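Local coordinates for protein similar to hydroxylamine oxidoreductase (Kuenenia stuttgartiensis, PDB 6H5L) that probably acts as a hydroxylamine oxidoreductase-like multi-haem oxidoreductase, part of a reductase complex in which c-type haems are likely to relay electrons, at residues 167-172 with 301-306. Numbering follows the deposited sequence.
Sequences GRPNHL and IWRMGT. With HEC (heme c), chain H.
Pro169 and Arg303 mark the closest backbone approach of two irregular loops, 167-172 and 301-306, their CA atoms 7.4 Å apart, and a propionate of heme c fills part of the gap. Arg303 spans the rest. Its CG lies beside the backbone N (chi1 -49°), and further bends at chi2 and chi3 fold the chain so that the guanidinium comes up edge-on to the other loop. NH2 donates to Gly167 O at 2.9 Å; the bond is nearly straight (163°), but the donor stands well above the plane of that carbonyl. A weak, bent second bond runs from NH2 to Pro169 O, also 2.9 Å. On the NE side, propionate oxygen O2A accepts hydrogen bonds from NE (2.9 Å) and NH2 (3.2 Å); Gly167 O lies toward NH1, which itself bonds Val166 O. One arginine thus ties the turn around the cis-Pro169 peptide to the haem carboxylate, whose charge it probably offsets. Pro169 lays its ring obliquely against this group, with CD over one guanidinium face, 3.6 Å from NH2; its CG meets Met304 CB more loosely. An alanine in place of Arg303 would probably leave the propionate without its cationic mate and the Gly167 carbonyl without this donor, freeing the turn to shift. O1D of the other propionate accepts a hydrogen bond from Asn170 N (3.3 Å), so both acid arms are gripped next to the axial ligand: His171 NE2 binds the iron at 2.0 Å, opposite His233, a bis-histidine ligation consistent with an electron-transfer haem. The 167-172 loop links helices 154-161 and 174-180, with His171 and Leu172 packed on Phe160, whereas 301-306 precedes helix 337-350 and rests on helix 455-476 through Trp302 on Tyr472 and Met304 on Phe465.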
loop_
_atom_site.group_PDB
_atom_site.type_symbol
_atom_site.label_atom_id
_atom_site.label_comp_id
_atom_site.label_asym_id
_atom_site.label_seq_id
_atom_site.Cartn_x
_atom_site.Cartn_y
_atom_site.Cartn_z
ATOM N N GLY A 167 -48.583 23.735 10.586
ATOM C CA GLY A 167 -48.718 25.176 10.559
ATOM C C GLY A 167 -47.405 25.899 10.791
ATOM O O GLY A 167 -46.339 25.302 10.957
ATOM N N ARG A 168 -47.495 27.227 10.797
ATOM C CA ARG A 168 -46.323 28.051 11.048
ATOM C C ARG A 168 -45.841 27.867 12.488
ATOM O O ARG A 168 -46.645 27.639 13.397
ATOM C CB ARG A 168 -46.635 29.523 10.785
ATOM C CG ARG A 168 -46.752 29.889 9.310
ATOM C CD ARG A 168 -46.618 31.392 9.102
ATOM N NE ARG A 168 -47.893 32.100 9.171
ATOM C CZ ARG A 168 -48.014 33.387 9.481
ATOM N NH1 ARG A 168 -46.936 34.105 9.772
ATOM N NH2 ARG A 168 -49.211 33.955 9.512
ATOM N N PRO A 169 -44.523 27.960 12.726
ATOM C CA PRO A 169 -43.475 28.201 11.726
ATOM C C PRO A 169 -43.029 26.940 10.990
ATOM O O PRO A 169 -43.049 25.850 11.563
ATOM C CB PRO A 169 -42.312 28.761 12.562
ATOM C CG PRO A 169 -42.876 29.022 13.934
ATOM C CD PRO A 169 -43.984 28.038 14.091
ATOM N N ASN A 170 -42.625 27.104 9.734
ATOM C CA ASN A 170 -42.078 26.020 8.927
ATOM C C ASN A 170 -41.451 26.636 7.683
ATOM O O ASN A 170 -41.576 27.837 7.432
ATOM C CB ASN A 170 -43.141 24.976 8.567
ATOM C CG ASN A 170 -44.348 25.576 7.862
ATOM O OD1 ASN A 170 -44.220 26.440 6.994
ATOM N ND2 ASN A 170 -45.534 25.110 8.232
ATOM N N HIS A 171 -40.783 25.793 6.893
ATOM C CA HIS A 171 -40.104 26.280 5.698
ATOM C C HIS A 171 -41.060 26.471 4.529
ATOM O O HIS A 171 -40.852 27.372 3.709
ATOM C CB HIS A 171 -38.982 25.318 5.309
ATOM C CG HIS A 171 -37.999 25.066 6.408
ATOM N ND1 HIS A 171 -37.656 23.798 6.825
ATOM C CD2 HIS A 171 -37.289 25.921 7.182
ATOM C CE1 HIS A 171 -36.777 23.882 7.807
ATOM N NE2 HIS A 171 -36.536 25.160 8.043
ATOM N N LEU A 172 -42.101 25.641 4.432
ATOM C CA LEU A 172 -43.041 25.745 3.319
ATOM C C LEU A 172 -43.715 27.113 3.290
ATOM O O LEU A 172 -43.799 27.755 2.236
ATOM C CB LEU A 172 -44.086 24.634 3.412
ATOM C CG LEU A 172 -45.219 24.684 2.382
ATOM C CD1 LEU A 172 -44.693 24.431 0.974
ATOM C CD2 LEU A 172 -46.317 23.693 2.740
ATOM N N ILE A 301 -43.564 21.056 19.618
ATOM C CA ILE A 301 -44.543 21.200 20.696
ATOM C C ILE A 301 -44.583 22.619 21.235
ATOM O O ILE A 301 -45.654 23.238 21.303
ATOM C CB ILE A 301 -44.284 20.193 21.850
ATOM C CG1 ILE A 301 -44.361 18.738 21.321
ATOM C CG2 ILE A 301 -45.252 20.411 22.994
ATOM C CD1 ILE A 301 -43.972 17.694 22.358
ATOM N N TRP A 302 -43.430 23.116 21.647
ATOM C CA TRP A 302 -43.309 24.484 22.195
ATOM C C TRP A 302 -42.964 25.423 21.052
ATOM O O TRP A 302 -42.719 26.545 21.323
ATOM C CB TRP A 302 -42.226 24.560 23.265
ATOM C CG TRP A 302 -42.559 23.964 24.589
ATOM C CD1 TRP A 302 -42.147 22.762 25.052
ATOM C CD2 TRP A 302 -43.357 24.534 25.629
ATOM N NE1 TRP A 302 -42.615 22.548 26.306
ATOM C CE2 TRP A 302 -43.369 23.611 26.688
ATOM C CE3 TRP A 302 -44.056 25.728 25.782
ATOM C CZ2 TRP A 302 -44.056 23.844 27.872
ATOM C CZ3 TRP A 302 -44.729 25.959 26.950
ATOM C CH2 TRP A 302 -44.736 25.029 27.977
ATOM N N ARG A 303 -43.171 24.963 19.834
ATOM C CA ARG A 303 -42.750 25.522 18.542
ATOM C C ARG A 303 -41.708 26.625 18.683
ATOM O O ARG A 303 -40.592 26.292 18.837
ATOM C CB ARG A 303 -44.015 25.995 17.833
ATOM C CG ARG A 303 -45.109 24.950 17.818
ATOM C CD ARG A 303 -44.904 23.770 16.915
ATOM N NE ARG A 303 -44.543 24.171 15.587
ATOM C CZ ARG A 303 -45.338 24.267 14.549
ATOM N NH1 ARG A 303 -46.621 24.045 14.649
ATOM N NH2 ARG A 303 -44.834 24.575 13.384
ATOM N N MET A 304 -42.081 27.876 18.823
ATOM C CA MET A 304 -41.059 28.910 18.833
ATOM C C MET A 304 -40.700 29.366 20.237
ATOM O O MET A 304 -39.646 29.987 20.420
ATOM C CB MET A 304 -41.497 30.113 17.989
ATOM C CG MET A 304 -40.359 31.083 17.652
ATOM S SD MET A 304 -40.801 32.376 16.474
ATOM C CE MET A 304 -39.280 33.323 16.405
ATOM N N GLY A 305 -41.523 29.039 21.230
ATOM C CA GLY A 305 -41.364 29.565 22.565
ATOM C C GLY A 305 -42.124 30.845 22.817
ATOM O O GLY A 305 -42.020 31.405 23.915
ATOM N N THR A 306 -42.884 31.324 21.835
ATOM C CA THR A 306 -43.633 32.568 21.944
ATOM C C THR A 306 -45.102 32.352 22.272
ATOM O O THR A 306 -45.668 33.107 23.068
ATOM C CB THR A 306 -43.523 33.366 20.643
ATOM O OG1 THR A 306 -43.977 32.561 19.548
ATOM C CG2 THR A 306 -42.083 33.780 20.396
HETATM FE FE HEC H . -35.411 25.944 9.499
HETATM C CHA HEC H . -38.479 26.886 10.695
HETATM C CHB HEC H . -35.473 23.164 11.541
HETATM C CHC HEC H . -32.420 24.856 8.163
HETATM C CHD HEC H . -35.047 28.916 7.846
HETATM N NA HEC H . -36.723 25.175 10.869
HETATM C C1A HEC H . -37.950 25.718 11.199
HETATM C C2A HEC H . -38.576 24.840 12.167
HETATM C C3A HEC H . -37.750 23.818 12.400
HETATM C C4A HEC H . -36.564 24.005 11.589
HETATM C CMA HEC H . -38.010 22.641 13.365
HETATM C CAA HEC H . -39.958 25.040 12.819
HETATM C CBA HEC H . -39.787 25.749 14.154
HETATM C CGA HEC H . -41.080 25.672 14.917
HETATM O O1A HEC H . -41.319 26.571 15.756
HETATM O O2A HEC H . -41.873 24.723 14.682
HETATM N NB HEC H . -34.153 24.331 9.830
HETATM C C1B HEC H . -34.425 23.251 10.650
HETATM C C2B HEC H . -33.422 22.234 10.401
HETATM C C3B HEC H . -32.579 22.703 9.473
HETATM C C4B HEC H . -33.022 24.031 9.092
HETATM C CMB HEC H . -33.345 20.865 11.118
HETATM C CAB HEC H . -31.341 21.985 8.885
HETATM C CBB HEC H . -31.717 20.714 8.089
HETATM N NC HEC H . -33.982 26.741 8.274
HETATM C C1C HEC H . -32.855 26.111 7.785
HETATM C C2C HEC H . -32.355 26.886 6.664
HETATM C C3C HEC H . -32.943 28.091 6.753
HETATM C C4C HEC H . -34.070 27.967 7.650
HETATM C CMC HEC H . -30.948 26.650 6.070
HETATM C CAC HEC H . -32.697 29.336 5.869
HETATM C CBC HEC H . -33.480 29.195 4.550
HETATM N ND HEC H . -36.593 27.632 9.282
HETATM C C1D HEC H . -36.202 28.768 8.582
HETATM C C2D HEC H . -37.211 29.787 8.745
HETATM C C3D HEC H . -38.286 29.154 9.639
HETATM C C4D HEC H . -37.817 27.816 9.920
HETATM C CMD HEC H . -37.185 31.205 8.141
HETATM C CAD HEC H . -39.598 29.787 10.143
HETATM C CBD HEC H . -40.448 30.271 8.976
HETATM C CGD HEC H . -41.735 30.827 9.518
HETATM O O1D HEC H . -42.818 30.300 9.154
HETATM O O2D HEC H . -41.669 31.790 10.325
#